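Type IV pilus biogenesis protein PilB (Streptococcus sanguinis, PDB 7B7P) is a bimodular minor pilin of type IV pili that acts directly in adhesion and carries a metal-binding von Willebrand factor A-like module. Local coordinates at residues A207-I212 against K414-D419; I201-L206 against S231-G236. All blocks are in the same frame, centred on the assembly; numbering follows the deposited sequence.

From the N terminus the chain passes through the pilin module before entering the von Willebrand factor A-like module, where helix 191-209 supplies the first side of both contacts. Its segment 201-206 meets 231-236 in contact 2, closing a short loop that holds strands 212-219 and 223-228 and joining the helix to the corner after edge strand 230-232. Segment 207-212, the end of the same helix and the turn after it, packs on 414-419 of helix 402-424, so contact 1 closes a loop of some 200 residues. The two loops cross, since their segments alternate along the chain. The contact centres are about 10 Å apart, and the backbone of Ile-212 bonds to that of Leu-233.

Contact 1: residues A207-I212 against K414-D419; sequences AEIGNI and KQIQQD
One face of the Gln-417 side-chain amide is turned to Ile-209, whose CG2 methyl lies over the outer end of that face, 3.8 Å from Gln-417 NE2 and 3.9 Å from Gln-417 OE1. The methylene Ile-209 CG1 stands over the same face, on the oxygen side, and the opposite face receives nothing from 207-212. This is helix-against-helix packing in the von Willebrand factor A-like fold, in which helix 191-209 and the late helix 402-424 lie next to each other against strand 162-169. The amide comes to Ile-209 through a bent chain: Gln-417 CG is anti to its backbone nitrogen, and the bend at chi2 (73°) turns the amide toward Ile-209, roughly square to the axis of its own helix. The two side chains run antiparallel alongside each other, so that Ile-209 reaches the base of the glutamine while the amide reaches the base of the isoleucine. The contact between them is van der Waals, with the polar end of the glutamine resting on methyl and methylene groups.

Farther in, Ile-209 CD1 settles on the backbone of the partner helix, 3.8 Å from Gln-417 N and 4.0 Å from Gln-417 CB. It also touches the branch methyl of the preceding residue, with Ile-416 CG2 4.1 Å away. Ile-416 continues inward to Leu-206 and Ile-162, which joins this apolar patch to the sheet. Behind Ile-209 the helix ends: Gly-210 takes a positive phi (70°), and its backbone nitrogen still bonds to the carbonyl oxygen of Ala-207. Asp-419, one turn after Gln-415, is salt-bridged to Arg-364 through OD2, while Gln-415 NE2 makes a long, bent hydrogen bond (3.3 Å, 136°) to Asp-419 OD1, which it meets from above the carboxylate plane.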
ATOM      1  N   ALA A 207      -3.616   4.650 -13.093  1.00 81.76           N
ATOM      2  CA  ALA A 207      -4.207   4.009 -14.268  1.00 85.67           C
ATOM      3  C   ALA A 207      -3.362   2.842 -14.770  1.00 86.32           C
ATOM      4  O   ALA A 207      -3.897   1.782 -15.118  1.00 93.68           O
ATOM      5  CB  ALA A 207      -4.408   5.041 -15.380  1.00 77.38           C
ATOM      6  N   GLU A 208      -2.035   2.995 -14.749  1.00 92.55           N
ATOM      7  CA  GLU A 208      -1.145   1.986 -15.324  1.00 92.56           C
ATOM      8  C   GLU A 208      -1.291   0.631 -14.642  1.00 91.78           C
ATOM      9  O   GLU A 208      -1.145  -0.413 -15.289  1.00 92.31           O
ATOM     10  CB  GLU A 208       0.298   2.469 -15.240  1.00 93.16           C
ATOM     11  CG  GLU A 208       0.608   3.627 -16.155  1.00 91.85           C
ATOM     12  CD  GLU A 208       1.978   4.207 -15.879  1.00104.88           C
ATOM     13  OE1 GLU A 208       2.259   5.329 -16.365  1.00102.81           O
ATOM     14  OE2 GLU A 208       2.770   3.537 -15.167  1.00105.48           O
ATOM     15  N   ILE A 209      -1.572   0.619 -13.337  1.00 89.72           N
ATOM     16  CA  ILE A 209      -1.780  -0.648 -12.640  1.00 88.51           C
ATOM     17  C   ILE A 209      -2.923  -1.442 -13.269  1.00 93.55           C
ATOM     18  O   ILE A 209      -2.904  -2.681 -13.265  1.00 92.06           O
ATOM     19  CB  ILE A 209      -2.033  -0.396 -11.139  1.00 89.84           C
ATOM     20  CG1 ILE A 209      -1.030   0.621 -10.583  1.00 88.99           C
ATOM     21  CG2 ILE A 209      -1.947  -1.691 -10.359  1.00 83.07           C
ATOM     22  CD1 ILE A 209      -1.033   0.729  -9.073  1.00 78.57           C
ATOM     23  N   GLY A 210      -3.928  -0.754 -13.823  1.00 91.43           N
ATOM     24  CA  GLY A 210      -5.129  -1.407 -14.320  1.00 92.57           C
ATOM     25  C   GLY A 210      -6.025  -1.987 -13.237  1.00 91.22           C
ATOM     26  O   GLY A 210      -5.548  -2.343 -12.155  1.00 89.29           O
ATOM     27  N   ASN A 211      -7.329  -2.081 -13.515  1.00 89.82           N
ATOM     28  CA  ASN A 211      -8.282  -2.749 -12.624  1.00 91.70           C
ATOM     29  C   ASN A 211      -8.388  -2.016 -11.285  1.00 85.91           C
ATOM     30  O   ASN A 211      -8.352  -2.612 -10.203  1.00 81.92           O
ATOM     31  CB  ASN A 211      -7.905  -4.218 -12.425  1.00 94.25           C
ATOM     32  CG  ASN A 211      -8.987  -5.156 -12.890  1.00 97.30           C
ATOM     33  OD1 ASN A 211      -9.988  -4.728 -13.480  1.00102.40           O
ATOM     34  ND2 ASN A 211      -8.804  -6.446 -12.623  1.00101.93           N
ATOM     35  N   ILE A 212      -8.549  -0.702 -11.373  1.00 83.18           N
ATOM     36  CA  ILE A 212      -8.333   0.171 -10.235  1.00 81.39           C
ATOM     37  C   ILE A 212      -9.305   1.335 -10.355  1.00 81.89           C
ATOM     38  O   ILE A 212      -9.278   2.075 -11.344  1.00 82.91           O
ATOM     39  CB  ILE A 212      -6.870   0.650 -10.167  1.00 81.25           C
ATOM     40  CG1 ILE A 212      -6.667   1.740  -9.118  1.00 79.11           C
ATOM     41  CG2 ILE A 212      -6.360   1.066 -11.544  1.00 85.74           C
ATOM     42  CD1 ILE A 212      -5.217   1.787  -8.627  1.00 75.30           C
ATOM     43  N   LYS A 414       3.536   3.097  -6.253  1.00 76.34           N
ATOM     44  CA  LYS A 414       4.469   1.970  -6.244  1.00 78.10           C
ATOM     45  C   LYS A 414       4.088   0.936  -5.185  1.00 80.99           C
ATOM     46  O   LYS A 414       4.237  -0.274  -5.397  1.00 83.75           O
ATOM     47  CB  LYS A 414       5.901   2.468  -6.002  1.00 77.83           C
ATOM     48  CG  LYS A 414       6.596   3.118  -7.208  1.00 79.02           C
ATOM     49  CD  LYS A 414       7.987   3.605  -6.797  1.00 83.45           C
ATOM     50  CE  LYS A 414       8.873   3.932  -7.995  1.00 88.84           C
ATOM     51  NZ  LYS A 414       8.751   5.345  -8.472  1.00 93.21           N
ATOM     52  N   GLN A 415       3.594   1.393  -4.036  1.00 80.23           N
ATOM     53  CA  GLN A 415       3.291   0.461  -2.958  1.00 81.38           C
ATOM     54  C   GLN A 415       1.982  -0.288  -3.195  1.00 78.34           C
ATOM     55  O   GLN A 415       1.839  -1.429  -2.747  1.00 75.62           O
ATOM     56  CB  GLN A 415       3.252   1.209  -1.629  1.00 78.26           C
ATOM     57  CG  GLN A 415       2.915   0.332  -0.444  1.00 80.45           C
ATOM     58  CD  GLN A 415       4.005  -0.683  -0.135  1.00 86.73           C
ATOM     59  OE1 GLN A 415       5.093  -0.319   0.332  1.00 85.87           O
ATOM     60  NE2 GLN A 415       3.716  -1.967  -0.383  1.00 85.08           N
ATOM     61  N   ILE A 416       1.017   0.329  -3.881  1.00 77.24           N
ATOM     62  CA  ILE A 416      -0.212  -0.382  -4.212  1.00 76.05           C
ATOM     63  C   ILE A 416       0.074  -1.440  -5.264  1.00 77.24           C
ATOM     64  O   ILE A 416      -0.347  -2.599  -5.141  1.00 75.57           O
ATOM     65  CB  ILE A 416      -1.300   0.597  -4.684  1.00 78.06           C
ATOM     66  CG1 ILE A 416      -1.800   1.466  -3.519  1.00 69.49           C
ATOM     67  CG2 ILE A 416      -2.467  -0.164  -5.354  1.00 73.63           C
ATOM     68  CD1 ILE A 416      -2.477   2.745  -4.005  1.00 73.42           C
ATOM     69  N   GLN A 417       0.815  -1.051  -6.306  1.00 84.01           N
ATOM     70  CA  GLN A 417       1.297  -2.001  -7.301  1.00 79.50           C
ATOM     71  C   GLN A 417       1.941  -3.217  -6.645  1.00 80.78           C
ATOM     72  O   GLN A 417       1.726  -4.352  -7.082  1.00 84.33           O
ATOM     73  CB  GLN A 417       2.280  -1.302  -8.240  1.00 82.48           C
ATOM     74  CG  GLN A 417       2.904  -2.227  -9.276  1.00 87.86           C
ATOM     75  CD  GLN A 417       1.916  -2.620 -10.363  1.00 88.69           C
ATOM     76  OE1 GLN A 417       1.768  -1.922 -11.374  1.00 88.18           O
ATOM     77  NE2 GLN A 417       1.218  -3.735 -10.149  1.00 81.96           N
ATOM     78  N   GLN A 418       2.694  -3.009  -5.563  1.00 78.47           N
ATOM     79  CA  GLN A 418       3.384  -4.118  -4.919  1.00 79.52           C
ATOM     80  C   GLN A 418       2.478  -4.957  -4.022  1.00 84.46           C
ATOM     81  O   GLN A 418       2.693  -6.170  -3.902  1.00 84.23           O
ATOM     82  CB  GLN A 418       4.576  -3.592  -4.128  1.00 83.26           C
ATOM     83  CG  GLN A 418       5.831  -3.472  -4.994  1.00 98.04           C
ATOM     84  CD  GLN A 418       7.051  -4.125  -4.352  1.00101.03           C
ATOM     85  OE1 GLN A 418       6.991  -4.614  -3.212  1.00 96.15           O
ATOM     86  NE2 GLN A 418       8.156  -4.170  -5.098  1.00100.71           N
ATOM     87  N   ASP A 419       1.491  -4.350  -3.356  1.00 84.23           N
ATOM     88  CA  ASP A 419       0.457  -5.157  -2.712  1.00 79.98           C
ATOM     89  C   ASP A 419      -0.257  -6.030  -3.733  1.00 77.99           C
ATOM     90  O   ASP A 419      -0.507  -7.214  -3.482  1.00 80.94           O
ATOM     91  CB  ASP A 419      -0.558  -4.269  -1.994  1.00 83.40           C
ATOM     92  CG  ASP A 419       0.054  -3.461  -0.861  1.00 83.10           C
ATOM     93  OD1 ASP A 419       1.067  -3.905  -0.264  1.00 77.35           O
ATOM     94  OD2 ASP A 419      -0.504  -2.376  -0.574  1.00 82.59           O
TER

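Contact 2: residues I201-L206 against S231-G236; sequences IMIKDL and SNLDNG
Leu-233 is turned with its CG beside the backbone nitrogen (chi1 -50°), which sends its two methyls forward to helix 191-209, and Ile-203 answers with CG2, the branch that stands anti to its own backbone nitrogen. Ile-203 CG2 and Leu-233 CD2 meet at 3.9 Å, and the leucine lies roughly perpendicular to the isoleucine. The other leucine methyl, CD1, lies between a backbone carbonyl and a side chain one turn on, 3.8 Å from Ile-203 O and 4.0 Å from Leu-206 CB. The leucine thus bridges two residues three apart on one face of the helix: CD1 touches both, and CD2 meets Ile-203 alone.

All three side chains are buried. Val-214 of strand 212-219 touches both Ile-203 and Leu-233, Ile-212 does the same for Leu-206 and Leu-233, and Phe-166 lies under the helix.

The leucine sits at the start of a 3-10 turn that follows strand 230-232. An Asx turn shapes this corner: Asn-232 OD1 accepts from Asp-234 N at 3.0 Å, with the donor above the carbonyl plane. Gly-236 N then bonds to Leu-233 O at 2.9 Å, drawing the backbone round after the leucine. The contact seats a helix on the edge region of the sheet, as in the alpha/beta, Rossmann-like core of von Willebrand factor A domains.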
ATOM      1  N   ILE A 201      -1.746  13.971 -11.846  1.00 79.42           N
ATOM      2  CA  ILE A 201      -0.602  13.101 -12.134  1.00 73.18           C
ATOM      3  C   ILE A 201      -0.767  11.747 -11.451  1.00 80.23           C
ATOM      4  O   ILE A 201      -0.516  10.692 -12.050  1.00 85.25           O
ATOM      5  CB  ILE A 201       0.711  13.790 -11.714  1.00 79.21           C
ATOM      6  CG1 ILE A 201       0.953  15.049 -12.555  1.00 80.58           C
ATOM      7  CG2 ILE A 201       1.898  12.835 -11.817  1.00 78.73           C
ATOM      8  CD1 ILE A 201       2.334  15.631 -12.381  1.00 73.00           C
ATOM      9  N   MET A 202      -1.196  11.754 -10.181  1.00 78.74           N
ATOM     10  CA  MET A 202      -1.303  10.508  -9.422  1.00 77.71           C
ATOM     11  C   MET A 202      -2.343   9.572 -10.034  1.00 75.87           C
ATOM     12  O   MET A 202      -2.170   8.346 -10.021  1.00 74.15           O
ATOM     13  CB  MET A 202      -1.633  10.826  -7.952  1.00 75.11           C
ATOM     14  CG  MET A 202      -2.193   9.687  -7.136  1.00 68.26           C
ATOM     15  SD  MET A 202      -1.065   8.285  -6.994  1.00 81.86           S
ATOM     16  CE  MET A 202      -1.232   7.876  -5.248  1.00 71.10           C
ATOM     17  N   ILE A 203      -3.418  10.138 -10.594  1.00 75.37           N
ATOM     18  CA  ILE A 203      -4.451   9.328 -11.242  1.00 79.16           C
ATOM     19  C   ILE A 203      -3.891   8.626 -12.482  1.00 81.85           C
ATOM     20  O   ILE A 203      -4.068   7.415 -12.667  1.00 78.25           O
ATOM     21  CB  ILE A 203      -5.669  10.202 -11.598  1.00 78.88           C
ATOM     22  CG1 ILE A 203      -6.478  10.559 -10.348  1.00 77.39           C
ATOM     23  CG2 ILE A 203      -6.543   9.493 -12.639  1.00 82.43           C
ATOM     24  CD1 ILE A 203      -6.930   9.372  -9.532  1.00 78.16           C
ATOM     25  N   LYS A 204      -3.222   9.380 -13.362  1.00 79.86           N
ATOM     26  CA  LYS A 204      -2.631   8.763 -14.545  1.00 80.13           C
ATOM     27  C   LYS A 204      -1.625   7.687 -14.155  1.00 85.66           C
ATOM     28  O   LYS A 204      -1.535   6.642 -14.809  1.00 91.23           O
ATOM     29  CB  LYS A 204      -1.976   9.824 -15.423  1.00 81.71           C
ATOM     30  CG  LYS A 204      -2.957  10.843 -15.990  1.00 86.54           C
ATOM     31  CD  LYS A 204      -2.260  12.170 -16.312  1.00 88.31           C
ATOM     32  CE  LYS A 204      -2.871  12.836 -17.539  1.00 84.86           C
ATOM     33  NZ  LYS A 204      -2.869  14.321 -17.422  1.00 87.12           N
ATOM     34  N   ASP A 205      -0.889   7.906 -13.061  1.00 82.49           N
ATOM     35  CA  ASP A 205       0.038   6.882 -12.593  1.00 83.45           C
ATOM     36  C   ASP A 205      -0.700   5.648 -12.074  1.00 85.32           C
ATOM     37  O   ASP A 205      -0.279   4.516 -12.339  1.00 86.99           O
ATOM     38  CB  ASP A 205       0.963   7.465 -11.522  1.00 81.24           C
ATOM     39  CG  ASP A 205       2.267   6.703 -11.406  1.00 89.70           C
ATOM     40  OD1 ASP A 205       2.606   5.974 -12.372  1.00 97.22           O
ATOM     41  OD2 ASP A 205       2.953   6.826 -10.362  1.00 91.20           O
ATOM     42  N   LEU A 206      -1.800   5.842 -11.329  1.00 84.99           N
ATOM     43  CA  LEU A 206      -2.592   4.698 -10.869  1.00 82.95           C
ATOM     44  C   LEU A 206      -3.195   3.933 -12.042  1.00 85.35           C
ATOM     45  O   LEU A 206      -3.282   2.699 -12.000  1.00 84.49           O
ATOM     46  CB  LEU A 206      -3.706   5.154  -9.927  1.00 81.24           C
ATOM     47  CG  LEU A 206      -3.352   5.539  -8.489  1.00 75.42           C
ATOM     48  CD1 LEU A 206      -4.622   5.924  -7.766  1.00 76.69           C
ATOM     49  CD2 LEU A 206      -2.626   4.428  -7.761  1.00 74.03           C
ATOM     50  N   SER A 231     -14.963   5.681 -10.275  1.00 77.30           N
ATOM     51  CA  SER A 231     -14.591   5.550 -11.685  1.00 76.68           C
ATOM     52  C   SER A 231     -13.532   4.474 -11.849  1.00 79.88           C
ATOM     53  O   SER A 231     -12.478   4.533 -11.207  1.00 80.50           O
ATOM     54  CB  SER A 231     -14.035   6.863 -12.247  1.00 79.44           C
ATOM     55  OG  SER A 231     -14.777   8.000 -11.855  1.00 84.46           O
ATOM     56  N   ASN A 232     -13.792   3.502 -12.721  1.00 83.70           N
ATOM     57  CA  ASN A 232     -12.724   2.624 -13.178  1.00 86.78           C
ATOM     58  C   ASN A 232     -11.870   3.385 -14.186  1.00 89.71           C
ATOM     59  O   ASN A 232     -12.392   3.940 -15.159  1.00 91.89           O
ATOM     60  CB  ASN A 232     -13.284   1.350 -13.805  1.00 88.18           C
ATOM     61  CG  ASN A 232     -12.222   0.279 -13.995  1.00 91.34           C
ATOM     62  OD1 ASN A 232     -11.028   0.575 -14.083  1.00 93.50           O
ATOM     63  ND2 ASN A 232     -12.653  -0.972 -14.070  1.00 92.45           N
ATOM     64  N   LEU A 233     -10.561   3.434 -13.940  1.00 89.29           N
ATOM     65  CA  LEU A 233      -9.686   4.188 -14.830  1.00 93.78           C
ATOM     66  C   LEU A 233      -9.470   3.491 -16.168  1.00 95.43           C
ATOM     67  O   LEU A 233      -9.133   4.161 -17.149  1.00 99.55           O
ATOM     68  CB  LEU A 233      -8.341   4.453 -14.152  1.00 90.58           C
ATOM     69  CG  LEU A 233      -8.404   5.048 -12.745  1.00 84.57           C
ATOM     70  CD1 LEU A 233      -7.018   5.070 -12.136  1.00 79.92           C
ATOM     71  CD2 LEU A 233      -9.014   6.436 -12.762  1.00 79.00           C
ATOM     72  N   ASP A 234      -9.662   2.168 -16.233  1.00 97.00           N
ATOM     73  CA  ASP A 234      -9.563   1.458 -17.505  1.00 97.30           C
ATOM     74  C   ASP A 234     -10.658   1.867 -18.479  1.00 98.95           C
ATOM     75  O   ASP A 234     -10.547   1.576 -19.676  1.00101.79           O
ATOM     76  CB  ASP A 234      -9.610  -0.052 -17.283  1.00 94.61           C
ATOM     77  CG  ASP A 234      -8.416  -0.562 -16.496  1.00 98.82           C
ATOM     78  OD1 ASP A 234      -7.571   0.268 -16.091  1.00 99.71           O
ATOM     79  OD2 ASP A 234      -8.316  -1.793 -16.288  1.00 97.74           O
ATOM     80  N   ASN A 235     -11.711   2.523 -17.997  1.00 93.87           N
ATOM     81  CA  ASN A 235     -12.741   3.099 -18.845  1.00 95.59           C
ATOM     82  C   ASN A 235     -12.564   4.594 -19.023  1.00 98.04           C
ATOM     83  O   ASN A 235     -13.450   5.248 -19.579  1.00 96.35           O
ATOM     84  CB  ASN A 235     -14.141   2.824 -18.281  1.00 93.80           C
ATOM     85  CG  ASN A 235     -14.364   1.361 -17.907  1.00101.58           C
ATOM     86  OD1 ASN A 235     -13.575   0.476 -18.262  1.00102.05           O
ATOM     87  ND2 ASN A 235     -15.459   1.100 -17.197  1.00100.34           N
ATOM     88  N   GLY A 236     -11.463   5.159 -18.540  1.00 95.56           N
ATOM     89  CA  GLY A 236     -11.265   6.580 -18.720  1.00 98.55           C
ATOM     90  C   GLY A 236     -10.783   7.358 -17.514  1.00100.98           C
ATOM     91  O   GLY A 236     -11.520   7.559 -16.539  1.00103.03           O
TER